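Local coordinates for conserved Protein MTH1675 (Methanothermobacter thermautotrophicus, PDB 1T57) that is of unknown function but binds flavin mononucleotide and magnesium, and belongs to the family of the pyruvate kinase alpha/beta domain, at residues I169-G172 / G177-T180; T64-S69 / L102-N107; H113-V118 / I134-L139; L182-A187 / F193-H198. All blocks are in the same frame, centred on the assembly; numbering follows the deposited sequence.

Contact 1: I169-G172 / G177-T180; sequences IAIG and GADT. With FMN (flavin mononucleotide), chain E.
Backbone hydrogen bonds between G172 and the pair D179 and T180 fasten the turn after strand 168-172 back onto its own end. G172 N gives a nearly straight bond to T180 O (2.8 Å, 173° at the hydrogen). In return G172 O is gripped twice, by T180 N at 2.8 Å and by D179 N at 3.0 Å, so two consecutive residues face one glycine: a classic beta bulge where the antiparallel pairing with strand 180-185 begins. I171 CA lends a weaker CA-H...O contact to T180 O.

Apolar packing is slight. With CG1 anti to the carbonyl carbon (chi1 -65°), I171 turns its CG2 branch to A178 CB at 3.7 Å, and helix 36-50 packs on both residues. The polar ends of D179 and T180 find partners in T174 and G32 for the carboxylate and in S143 for the hydroxyl.

The backbone of G177 supplies part of the grip on FMN: its N donates to phosphate oxygen O2P (2.8 Å). G177 O lies against the ribityl hydroxyl O4', so close in the model that the details of this bond are doubtful. With the carbonyl of G172 doubly engaged, the bulge probably steadies the chain as it leaves the flavin loop, two residues after G177.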
# COMPACT_ATOMS: atom_id res chain seq x y z
N ILE A 169 -17.21 -26.48 -9.88
CA ILE A 169 -15.90 -27.11 -10.05
C ILE A 169 -15.10 -26.14 -10.90
O ILE A 169 -15.52 -25.82 -12.00
CB ILE A 169 -16.01 -28.47 -10.79
CG1 ILE A 169 -16.93 -29.44 -10.01
CG2 ILE A 169 -14.63 -29.07 -11.00
CD1 ILE A 169 -16.23 -30.69 -9.40
N ALA A 170 -13.96 -25.65 -10.38
CA ALA A 170 -13.10 -24.71 -11.11
C ALA A 170 -11.89 -25.44 -11.68
O ALA A 170 -11.27 -26.22 -10.99
CB ALA A 170 -12.64 -23.60 -10.16
N ILE A 171 -11.56 -25.15 -12.94
CA ILE A 171 -10.45 -25.83 -13.65
C ILE A 171 -9.39 -24.90 -14.23
O ILE A 171 -9.67 -23.98 -15.02
CB ILE A 171 -11.03 -26.73 -14.81
CG1 ILE A 171 -11.89 -27.85 -14.21
CG2 ILE A 171 -9.93 -27.31 -15.67
CD1 ILE A 171 -13.00 -28.43 -15.15
N GLY A 172 -8.15 -25.14 -13.86
CA GLY A 172 -7.09 -24.31 -14.38
C GLY A 172 -5.84 -25.12 -14.63
O GLY A 172 -5.78 -26.30 -14.30
N GLY A 177 -3.53 -26.06 -21.38
CA GLY A 177 -4.38 -27.12 -20.86
C GLY A 177 -4.72 -27.04 -19.39
O GLY A 177 -4.86 -25.96 -18.85
N ALA A 178 -4.84 -28.18 -18.71
CA ALA A 178 -5.19 -28.15 -17.30
C ALA A 178 -4.47 -29.16 -16.37
O ALA A 178 -4.11 -30.27 -16.77
CB ALA A 178 -6.71 -28.28 -17.17
N ASP A 179 -4.24 -28.74 -15.12
CA ASP A 179 -3.59 -29.60 -14.13
C ASP A 179 -4.12 -29.35 -12.71
O ASP A 179 -3.66 -29.95 -11.74
CB ASP A 179 -2.06 -29.43 -14.20
CG ASP A 179 -1.61 -28.01 -13.94
OD1 ASP A 179 -0.42 -27.71 -14.18
OD2 ASP A 179 -2.44 -27.18 -13.50
N THR A 180 -5.10 -28.46 -12.59
CA THR A 180 -5.69 -28.17 -11.29
C THR A 180 -7.19 -28.02 -11.38
O THR A 180 -7.70 -27.33 -12.25
CB THR A 180 -5.17 -26.88 -10.69
OG1 THR A 180 -3.74 -26.91 -10.64
CG2 THR A 180 -5.73 -26.71 -9.30
N1 FMN E . -1.91 -20.11 -16.70
C2 FMN E . -0.85 -20.02 -15.81
O2 FMN E . -0.00 -20.88 -15.76
N3 FMN E . -0.78 -19.06 -14.83
C4 FMN E . -1.67 -18.01 -14.84
O4 FMN E . -1.67 -17.22 -13.89
C4A FMN E . -2.76 -18.10 -15.70
N5 FMN E . -3.71 -17.10 -15.70
C5A FMN E . -4.90 -17.34 -16.35
C6 FMN E . -5.85 -16.33 -16.32
C7 FMN E . -7.01 -16.44 -17.04
C7M FMN E . -7.93 -15.26 -17.00
C8 FMN E . -7.02 -17.29 -18.14
C8M FMN E . -8.23 -17.35 -19.06
C9 FMN E . -6.05 -18.29 -18.21
C9A FMN E . -5.04 -18.39 -17.26
N10 FMN E . -3.95 -19.25 -17.47
C10 FMN E . -2.90 -19.19 -16.58
C1' FMN E . -3.98 -20.39 -18.46
C2' FMN E . -4.87 -21.48 -17.92
O2' FMN E . -4.43 -21.80 -16.59
C3' FMN E . -4.77 -22.73 -18.76
O3' FMN E . -3.45 -23.15 -18.86
C4' FMN E . -5.56 -22.87 -20.07
O4' FMN E . -5.42 -24.23 -20.40
C5' FMN E . -5.16 -22.28 -21.40
O5' FMN E . -6.07 -22.90 -22.28
P FMN E . -5.79 -23.70 -23.65
O1P FMN E . -7.10 -23.83 -24.34
O2P FMN E . -5.18 -25.10 -23.41
O3P FMN E . -4.82 -22.83 -24.46

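Contact 2: T64-S69 / L102-N107; sequences TALRLS and LERGVN. With FMN (flavin mononucleotide), chain E.
The backbones of S69 and V106 come nearest, 7.5 Å between their CA atoms, where helix 63-69 faces the chain that leaves helix 95-104, and no hydrogen bond joins the two segments. S69 presents its CB to the CG2 methyl of V106 at 4.0 Å. That methyl stands beside the valine's backbone N, since CG1 takes the position anti to it (chi1 166°). The hydroxyl of S69 turns back toward L66 O on its own helix, at a modelled distance too short to be trusted.

Farther out, the CD2 methyl of L66 reaches the guanidinium edge of R104 in its plane, 4.0 Å from NE and 4.1 Å from NH2, the two side chains crossing at about a right angle. R104 is bent at chi2 and chi3 to bring its end there, and E70 makes long, weak ion pairs with both R104 and R67. The reversal that delivers V106 is a Schellman motif: V106 N bonds to L101 O and G105 N, weakly, to L102 O, with G105 at positive phi as the C-prime residue. From there the chain enters strand 107-109.

I76 of strand 75-79 packs on both S69 and V106, while L101 lies against A65 and L66. At the other end of helix 63-69, the T64 hydroxyl OG1 lies 3.0 Å from FMN O2P and makes a weak bond to O4' of the ribityl chain.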
# COMPACT_ATOMS: atom_id res chain seq x y z
N THR A 64 -9.19 -26.79 -24.27
CA THR A 64 -9.59 -27.37 -22.98
C THR A 64 -11.09 -27.29 -22.73
O THR A 64 -11.69 -28.23 -22.23
CB THR A 64 -8.92 -26.67 -21.81
OG1 THR A 64 -7.60 -26.28 -22.19
CG2 THR A 64 -8.85 -27.62 -20.63
N ALA A 65 -11.69 -26.15 -23.06
CA ALA A 65 -13.12 -25.97 -22.90
C ALA A 65 -13.83 -27.04 -23.74
O ALA A 65 -14.72 -27.74 -23.23
CB ALA A 65 -13.52 -24.58 -23.38
N LEU A 66 -13.41 -27.18 -25.00
CA LEU A 66 -13.99 -28.16 -25.93
C LEU A 66 -14.04 -29.55 -25.33
O LEU A 66 -15.11 -30.14 -25.20
CB LEU A 66 -13.21 -28.21 -27.23
CG LEU A 66 -13.41 -27.05 -28.20
CD1 LEU A 66 -12.44 -27.21 -29.37
CD2 LEU A 66 -14.86 -27.02 -28.66
N ARG A 67 -12.87 -30.06 -24.94
CA ARG A 67 -12.79 -31.38 -24.34
C ARG A 67 -13.78 -31.54 -23.19
O ARG A 67 -14.66 -32.41 -23.22
CB ARG A 67 -11.37 -31.63 -23.84
CG ARG A 67 -10.34 -31.51 -24.93
CD ARG A 67 -10.83 -32.24 -26.18
NE ARG A 67 -10.40 -31.56 -27.40
CZ ARG A 67 -11.22 -31.24 -28.40
NH1 ARG A 67 -12.52 -31.55 -28.33
NH2 ARG A 67 -10.75 -30.60 -29.46
N LEU A 68 -13.65 -30.68 -22.19
CA LEU A 68 -14.52 -30.74 -21.02
C LEU A 68 -16.00 -30.86 -21.34
O LEU A 68 -16.70 -31.67 -20.73
CB LEU A 68 -14.30 -29.51 -20.14
CG LEU A 68 -15.25 -29.49 -18.95
CD1 LEU A 68 -14.82 -30.55 -17.97
CD2 LEU A 68 -15.25 -28.14 -18.29
N SER A 69 -16.48 -30.05 -22.28
CA SER A 69 -17.89 -30.07 -22.67
C SER A 69 -18.42 -31.45 -23.08
O SER A 69 -19.62 -31.72 -22.95
CB SER A 69 -18.13 -29.08 -23.81
OG SER A 69 -17.32 -29.39 -24.94
N LEU A 102 -19.68 -21.85 -28.44
CA LEU A 102 -21.03 -21.32 -28.29
C LEU A 102 -22.06 -22.18 -28.99
O LEU A 102 -23.22 -22.21 -28.60
CB LEU A 102 -21.12 -19.91 -28.85
CG LEU A 102 -20.59 -18.82 -27.92
CD1 LEU A 102 -20.69 -17.45 -28.59
CD2 LEU A 102 -21.40 -18.85 -26.64
N GLU A 103 -21.60 -22.87 -30.03
CA GLU A 103 -22.43 -23.77 -30.83
C GLU A 103 -22.79 -24.97 -29.94
O GLU A 103 -23.88 -25.54 -30.05
CB GLU A 103 -21.63 -24.23 -32.05
CG GLU A 103 -22.44 -24.37 -33.33
CD GLU A 103 -22.93 -25.78 -33.57
OE1 GLU A 103 -22.07 -26.69 -33.56
OE2 GLU A 103 -24.15 -25.98 -33.77
N ARG A 104 -21.86 -25.33 -29.05
CA ARG A 104 -22.03 -26.44 -28.12
C ARG A 104 -22.82 -26.02 -26.87
O ARG A 104 -23.23 -26.86 -26.06
CB ARG A 104 -20.66 -26.98 -27.70
CG ARG A 104 -19.61 -27.03 -28.81
CD ARG A 104 -19.59 -28.35 -29.57
NE ARG A 104 -18.22 -28.75 -29.85
CZ ARG A 104 -17.85 -29.71 -30.70
NH1 ARG A 104 -18.77 -30.39 -31.39
NH2 ARG A 104 -16.57 -30.00 -30.85
N GLY A 105 -23.01 -24.71 -26.69
CA GLY A 105 -23.75 -24.25 -25.52
C GLY A 105 -22.89 -23.76 -24.36
O GLY A 105 -23.40 -23.48 -23.27
N VAL A 106 -21.59 -23.66 -24.60
CA VAL A 106 -20.68 -23.19 -23.56
C VAL A 106 -20.57 -21.68 -23.51
O VAL A 106 -20.06 -21.08 -24.45
CB VAL A 106 -19.26 -23.73 -23.76
CG1 VAL A 106 -18.27 -22.97 -22.89
CG2 VAL A 106 -19.23 -25.21 -23.43
N ASN A 107 -21.05 -21.06 -22.44
CA ASN A 107 -20.93 -19.61 -22.30
C ASN A 107 -19.44 -19.22 -22.31
O ASN A 107 -18.64 -19.71 -21.52
CB ASN A 107 -21.57 -19.15 -20.99
CG ASN A 107 -23.01 -19.60 -20.87
OD1 ASN A 107 -23.28 -20.77 -20.61
ND2 ASN A 107 -23.93 -18.67 -21.06
N1 FMN E . -1.91 -20.11 -16.70
C2 FMN E . -0.85 -20.02 -15.81
O2 FMN E . -0.00 -20.88 -15.76
N3 FMN E . -0.78 -19.06 -14.83
C4 FMN E . -1.67 -18.01 -14.84
O4 FMN E . -1.67 -17.22 -13.89
C4A FMN E . -2.76 -18.10 -15.70
N5 FMN E . -3.71 -17.10 -15.70
C5A FMN E . -4.90 -17.34 -16.35
C6 FMN E . -5.85 -16.33 -16.32
C7 FMN E . -7.01 -16.44 -17.04
C7M FMN E . -7.93 -15.26 -17.00
C8 FMN E . -7.02 -17.29 -18.14
C8M FMN E . -8.23 -17.35 -19.06
C9 FMN E . -6.05 -18.29 -18.21
C9A FMN E . -5.04 -18.39 -17.26
N10 FMN E . -3.95 -19.25 -17.47
C10 FMN E . -2.90 -19.19 -16.58
C1' FMN E . -3.98 -20.39 -18.46
C2' FMN E . -4.87 -21.48 -17.92
O2' FMN E . -4.43 -21.80 -16.59
C3' FMN E . -4.77 -22.73 -18.76
O3' FMN E . -3.45 -23.15 -18.86
C4' FMN E . -5.56 -22.87 -20.07
O4' FMN E . -5.42 -24.23 -20.40
C5' FMN E . -5.16 -22.28 -21.40
O5' FMN E . -6.07 -22.90 -22.28
P FMN E . -5.79 -23.70 -23.65
O1P FMN E . -7.10 -23.83 -24.34
O2P FMN E . -5.18 -25.10 -23.41
O3P FMN E . -4.82 -22.83 -24.46

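Contact 3: H113-V118 / I134-L139; sequences HALSGV and IMAETL. With FMN (flavin mononucleotide), chain E.
L115 meets A136 and L139 of helix 131-139 across this buried contact, two residues after H113 has met the flavin. The imidazole of H113 receives the C7M methyl of FMN over one face, off centre toward the rim, with NE2 its closest atom at 3.2 Å. H82 N bonds to that same NE2, which would help to hold the ring's rotation, while the rings of H81, H82 and F85 gather round it, H82 edge-to-face.

A114 turns to M155 on helix 144-158. L115 then carries the contact with the helix. Its CB lies 4.0 Å from A136 CB, and its carbonyl O is nearer still to that methyl, at 3.7 Å. With CG anti to the carbonyl carbon (chi1 -65°), the leucine extends along the helix until CD1 meets CD1 of L139 at 4.0 Å, the two side chains crossing at about a right angle. L115 N is taken up by the carboxylate of E151. S116 folds its hydroxyl back weakly onto H113 O and packs on M189 of the second subunit; V118 packs on V192 of that subunit.

Within the helix, T138 OG1 donates to I134 O at 2.6 Å from above the carbonyl plane, on the face opposite to T138 N. K147, which binds FMN, packs on A136, and E137 forms a salt bridge with R140, a second FMN-binding residue. The loop thus joins the dimethylbenzene end of an FMN pocket, with an imidazole over the methyl group, to a helix buried among subunits.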
# COMPACT_ATOMS: atom_id res chain seq x y z
N HIS A 113 -8.54 -9.65 -16.01
CA HIS A 113 -8.26 -10.72 -15.02
C HIS A 113 -8.47 -10.33 -13.56
O HIS A 113 -7.81 -9.40 -13.06
CB HIS A 113 -6.83 -11.22 -15.19
CG HIS A 113 -6.56 -11.86 -16.51
ND1 HIS A 113 -5.33 -12.39 -16.83
CD2 HIS A 113 -7.37 -12.10 -17.57
CE1 HIS A 113 -5.39 -12.93 -18.04
NE2 HIS A 113 -6.61 -12.77 -18.50
N ALA A 114 -9.32 -11.08 -12.86
CA ALA A 114 -9.68 -10.77 -11.47
C ALA A 114 -8.59 -10.65 -10.41
O ALA A 114 -8.73 -9.83 -9.51
CB ALA A 114 -10.77 -11.77 -10.97
N LEU A 115 -7.50 -11.41 -10.51
CA LEU A 115 -6.45 -11.32 -9.49
C LEU A 115 -5.21 -10.52 -9.82
O LEU A 115 -4.16 -10.74 -9.24
CB LEU A 115 -6.03 -12.71 -9.03
CG LEU A 115 -7.16 -13.47 -8.29
CD1 LEU A 115 -6.65 -14.84 -7.78
CD2 LEU A 115 -7.70 -12.61 -7.13
N SER A 116 -5.35 -9.57 -10.74
CA SER A 116 -4.28 -8.68 -11.18
C SER A 116 -5.00 -7.35 -11.51
O SER A 116 -4.79 -6.34 -10.88
CB SER A 116 -3.60 -9.26 -12.43
OG SER A 116 -4.56 -9.60 -13.43
N GLY A 117 -5.88 -7.37 -12.51
CA GLY A 117 -6.61 -6.16 -12.82
C GLY A 117 -5.76 -4.96 -13.24
O GLY A 117 -4.68 -5.09 -13.81
N VAL A 118 -6.30 -3.79 -12.97
CA VAL A 118 -5.67 -2.53 -13.28
C VAL A 118 -4.48 -2.40 -12.31
O VAL A 118 -3.57 -1.61 -12.52
CB VAL A 118 -6.73 -1.38 -13.13
CG1 VAL A 118 -6.08 0.01 -13.19
CG2 VAL A 118 -7.77 -1.52 -14.26
N ILE A 134 -0.86 -9.71 -4.70
CA ILE A 134 -0.27 -10.52 -3.64
C ILE A 134 -1.15 -11.74 -3.39
O ILE A 134 -0.65 -12.84 -3.13
CB ILE A 134 -0.10 -9.71 -2.32
CG1 ILE A 134 1.17 -8.88 -2.37
CG2 ILE A 134 -0.03 -10.65 -1.12
CD1 ILE A 134 0.97 -7.51 -2.89
N MSE A 135 -2.46 -11.55 -3.47
CA MSE A 135 -3.39 -12.66 -3.29
C MSE A 135 -3.04 -13.76 -4.29
O MSE A 135 -3.05 -14.94 -3.96
CB MSE A 135 -4.81 -12.19 -3.55
CG MSE A 135 -5.43 -11.36 -2.43
SE MSE A 135 -7.20 -10.72 -2.91
CE MSE A 135 -8.19 -12.36 -2.61
N ALA A 136 -2.71 -13.35 -5.51
CA ALA A 136 -2.36 -14.30 -6.55
C ALA A 136 -1.04 -15.04 -6.31
O ALA A 136 -0.98 -16.26 -6.47
CB ALA A 136 -2.33 -13.60 -7.89
N GLU A 137 0.02 -14.32 -5.92
CA GLU A 137 1.29 -14.97 -5.68
C GLU A 137 1.10 -15.95 -4.51
O GLU A 137 1.72 -17.03 -4.47
CB GLU A 137 2.38 -13.96 -5.36
CG GLU A 137 3.74 -14.37 -5.93
CD GLU A 137 3.70 -14.54 -7.45
OE1 GLU A 137 4.66 -15.08 -8.04
OE2 GLU A 137 2.69 -14.14 -8.05
N THR A 138 0.24 -15.57 -3.57
CA THR A 138 -0.03 -16.40 -2.42
C THR A 138 -0.74 -17.70 -2.86
O THR A 138 -0.37 -18.81 -2.42
CB THR A 138 -0.88 -15.64 -1.42
OG1 THR A 138 -0.23 -14.40 -1.13
CG2 THR A 138 -1.03 -16.42 -0.12
N LEU A 139 -1.73 -17.57 -3.74
CA LEU A 139 -2.44 -18.74 -4.23
C LEU A 139 -1.49 -19.66 -4.98
O LEU A 139 -1.61 -20.89 -4.88
CB LEU A 139 -3.62 -18.32 -5.10
CG LEU A 139 -4.72 -17.90 -4.12
CD1 LEU A 139 -5.90 -17.37 -4.83
CD2 LEU A 139 -5.09 -19.12 -3.25
N1 FMN E . -1.91 -20.11 -16.70
C2 FMN E . -0.85 -20.02 -15.81
O2 FMN E . -0.00 -20.88 -15.76
N3 FMN E . -0.78 -19.06 -14.83
C4 FMN E . -1.67 -18.01 -14.84
O4 FMN E . -1.67 -17.22 -13.89
C4A FMN E . -2.76 -18.10 -15.70
N5 FMN E . -3.71 -17.10 -15.70
C5A FMN E . -4.90 -17.34 -16.35
C6 FMN E . -5.85 -16.33 -16.32
C7 FMN E . -7.01 -16.44 -17.04
C7M FMN E . -7.93 -15.26 -17.00
C8 FMN E . -7.02 -17.29 -18.14
C8M FMN E . -8.23 -17.35 -19.06
C9 FMN E . -6.05 -18.29 -18.21
C9A FMN E . -5.04 -18.39 -17.26
N10 FMN E . -3.95 -19.25 -17.47
C10 FMN E . -2.90 -19.19 -16.58
C1' FMN E . -3.98 -20.39 -18.46
C2' FMN E . -4.87 -21.48 -17.92
O2' FMN E . -4.43 -21.80 -16.59
C3' FMN E . -4.77 -22.73 -18.76
O3' FMN E . -3.45 -23.15 -18.86
C4' FMN E . -5.56 -22.87 -20.07
O4' FMN E . -5.42 -24.23 -20.40
C5' FMN E . -5.16 -22.28 -21.40
O5' FMN E . -6.07 -22.90 -22.28
P FMN E . -5.79 -23.70 -23.65
O1P FMN E . -7.10 -23.83 -24.34
O2P FMN E . -5.18 -25.10 -23.41
O3P FMN E . -4.82 -22.83 -24.46

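Contact 4: L182-A187 / F193-H198; sequences LVLTPA and FDLRIH
Three backbone hydrogen bonds pair L182-A187 with F193-H198 as the two arms of an antiparallel beta hairpin. T185 N to R196 O (2.9 Å) and R196 N to T185 O (3.2 Å) close a hydrogen-bonded pair. The third, H198 N to V183 O, is the shortest at 2.7 Å. L184 and I197 form the non-hydrogen-bonded pair between them. The short strand segments run at 141° to one another.

Apolar contacts follow on the face of L184 and I197. L182 CD2 touches I197 CD1 at 4.0 Å, and L184 CD2 approaches L195 CD2. L184 reaches there with its CG lodged between backbone N and carbonyl carbon (chi1 53°). Beyond the end of strand 180-185, A187 CB rests on L195 CB at 3.9 Å. Within the strands, away from the face of L184 and I197, V183 CG1 packs on H198 CB.

Charged ends turn to other subunits. D194 makes a salt bridge with K88 of the second subunit, and the R196 guanidinium bonds to P206 O and R140 O of the third subunit; the nearest atom of its side chain is about 4 Å from a magnesium ion.

Helix 144-158 lies under the apolar face through F146, C149 and I154, strand 168-172 flanks the other edge through backbone bonds of L182 to A170 and L184 to V168, and strand 196-204 lies between strand 180-185 and the outermost strand 22-28, parallel to the latter.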
# COMPACT_ATOMS: atom_id res chain seq x y z
N LEU A 182 -10.64 -27.54 -8.73
CA LEU A 182 -11.08 -27.35 -7.36
C LEU A 182 -12.60 -27.38 -7.23
O LEU A 182 -13.30 -27.19 -8.21
CB LEU A 182 -10.53 -26.00 -6.84
CG LEU A 182 -9.28 -25.95 -5.95
CD1 LEU A 182 -8.12 -26.73 -6.50
CD2 LEU A 182 -8.88 -24.50 -5.83
N VAL A 183 -13.08 -27.67 -6.03
CA VAL A 183 -14.50 -27.67 -5.73
C VAL A 183 -14.67 -26.49 -4.79
O VAL A 183 -14.12 -26.46 -3.69
CB VAL A 183 -14.93 -28.95 -5.05
CG1 VAL A 183 -16.30 -28.77 -4.42
CG2 VAL A 183 -14.98 -30.06 -6.08
N LEU A 184 -15.41 -25.50 -5.24
CA LEU A 184 -15.54 -24.31 -4.42
C LEU A 184 -16.85 -23.60 -4.62
O LEU A 184 -17.66 -23.96 -5.49
CB LEU A 184 -14.38 -23.36 -4.75
CG LEU A 184 -14.23 -23.03 -6.25
CD1 LEU A 184 -15.45 -22.21 -6.76
CD2 LEU A 184 -12.92 -22.28 -6.49
N THR A 185 -17.02 -22.56 -3.82
CA THR A 185 -18.21 -21.73 -3.88
C THR A 185 -17.71 -20.34 -4.24
O THR A 185 -17.04 -19.67 -3.43
CB THR A 185 -18.95 -21.69 -2.51
OG1 THR A 185 -19.56 -22.96 -2.23
CG2 THR A 185 -20.03 -20.63 -2.53
N PRO A 186 -18.00 -19.89 -5.46
CA PRO A 186 -17.54 -18.56 -5.86
C PRO A 186 -18.06 -17.47 -4.94
O PRO A 186 -18.89 -17.70 -4.05
CB PRO A 186 -18.09 -18.42 -7.27
CG PRO A 186 -18.04 -19.84 -7.78
CD PRO A 186 -18.61 -20.59 -6.60
N ALA A 187 -17.57 -16.26 -5.21
CA ALA A 187 -17.96 -15.08 -4.47
C ALA A 187 -17.67 -13.90 -5.39
O ALA A 187 -16.82 -13.98 -6.26
CB ALA A 187 -17.11 -14.98 -3.18
N PHE A 193 -13.36 -12.38 -0.02
CA PHE A 193 -12.99 -13.23 1.08
C PHE A 193 -14.11 -14.09 1.58
O PHE A 193 -14.00 -14.70 2.62
CB PHE A 193 -12.33 -12.41 2.18
CG PHE A 193 -10.98 -11.89 1.76
CD1 PHE A 193 -9.96 -12.78 1.41
CD2 PHE A 193 -10.74 -10.53 1.65
CE1 PHE A 193 -8.73 -12.31 0.96
CE2 PHE A 193 -9.51 -10.05 1.20
CZ PHE A 193 -8.51 -10.94 0.85
N ASP A 194 -15.18 -14.16 0.79
CA ASP A 194 -16.31 -15.03 1.08
C ASP A 194 -16.20 -16.26 0.14
O ASP A 194 -17.10 -17.11 0.08
CB ASP A 194 -17.63 -14.32 0.79
CG ASP A 194 -18.08 -13.40 1.90
OD1 ASP A 194 -17.24 -13.04 2.77
OD2 ASP A 194 -19.28 -13.04 1.90
N LEU A 195 -15.09 -16.35 -0.59
CA LEU A 195 -14.89 -17.46 -1.51
C LEU A 195 -14.42 -18.65 -0.70
O LEU A 195 -13.52 -18.53 0.12
CB LEU A 195 -13.86 -17.10 -2.56
CG LEU A 195 -13.82 -18.10 -3.71
CD1 LEU A 195 -13.40 -17.37 -4.99
CD2 LEU A 195 -12.87 -19.25 -3.35
N ARG A 196 -15.03 -19.80 -0.92
CA ARG A 196 -14.68 -20.97 -0.13
C ARG A 196 -14.13 -22.10 -0.97
O ARG A 196 -14.74 -22.47 -1.99
CB ARG A 196 -15.89 -21.48 0.70
CG ARG A 196 -16.51 -20.47 1.68
CD ARG A 196 -15.44 -19.96 2.70
NE ARG A 196 -14.75 -21.05 3.40
CZ ARG A 196 -13.62 -20.89 4.10
NH1 ARG A 196 -13.04 -19.70 4.20
NH2 ARG A 196 -13.04 -21.93 4.69
N ILE A 197 -12.98 -22.63 -0.55
CA ILE A 197 -12.38 -23.73 -1.26
C ILE A 197 -12.73 -25.00 -0.47
O ILE A 197 -12.32 -25.17 0.67
CB ILE A 197 -10.86 -23.53 -1.39
CG1 ILE A 197 -10.62 -22.33 -2.32
CG2 ILE A 197 -10.20 -24.79 -1.94
CD1 ILE A 197 -9.18 -22.05 -2.64
N HIS A 198 -13.48 -25.87 -1.12
CA HIS A 198 -13.94 -27.12 -0.50
C HIS A 198 -13.09 -28.40 -0.71
O HIS A 198 -12.63 -29.01 0.26
CB HIS A 198 -15.39 -27.35 -0.93
CG HIS A 198 -16.31 -26.21 -0.59
ND1 HIS A 198 -17.28 -25.76 -1.46
CD2 HIS A 198 -16.45 -25.47 0.54
CE1 HIS A 198 -17.97 -24.79 -0.89
NE2 HIS A 198 -17.49 -24.60 0.32

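In the fold
From the N terminus, contact 2 comes first, closing a loop of 32 residues that holds strand 75-79. Contact 3 next closes 15 residues, mostly helix, and contacts 1 and 4 close the short turns after strands 168-172 and 180-185. All four stand in series; none nests or crosses. Contacts 1 and 4 share the sheet, where A170 O and L182 N lie 2.7 Å apart. T64 touches the G177 turn, joining contacts 1 and 2 beside the FMN phosphate, whereas contact 3, its centre about 26 Å from that of contact 2, reaches the same flavin at its dimethylbenzene end. M135 packs on F193, linking contacts 3 and 4, which both meet the third subunit.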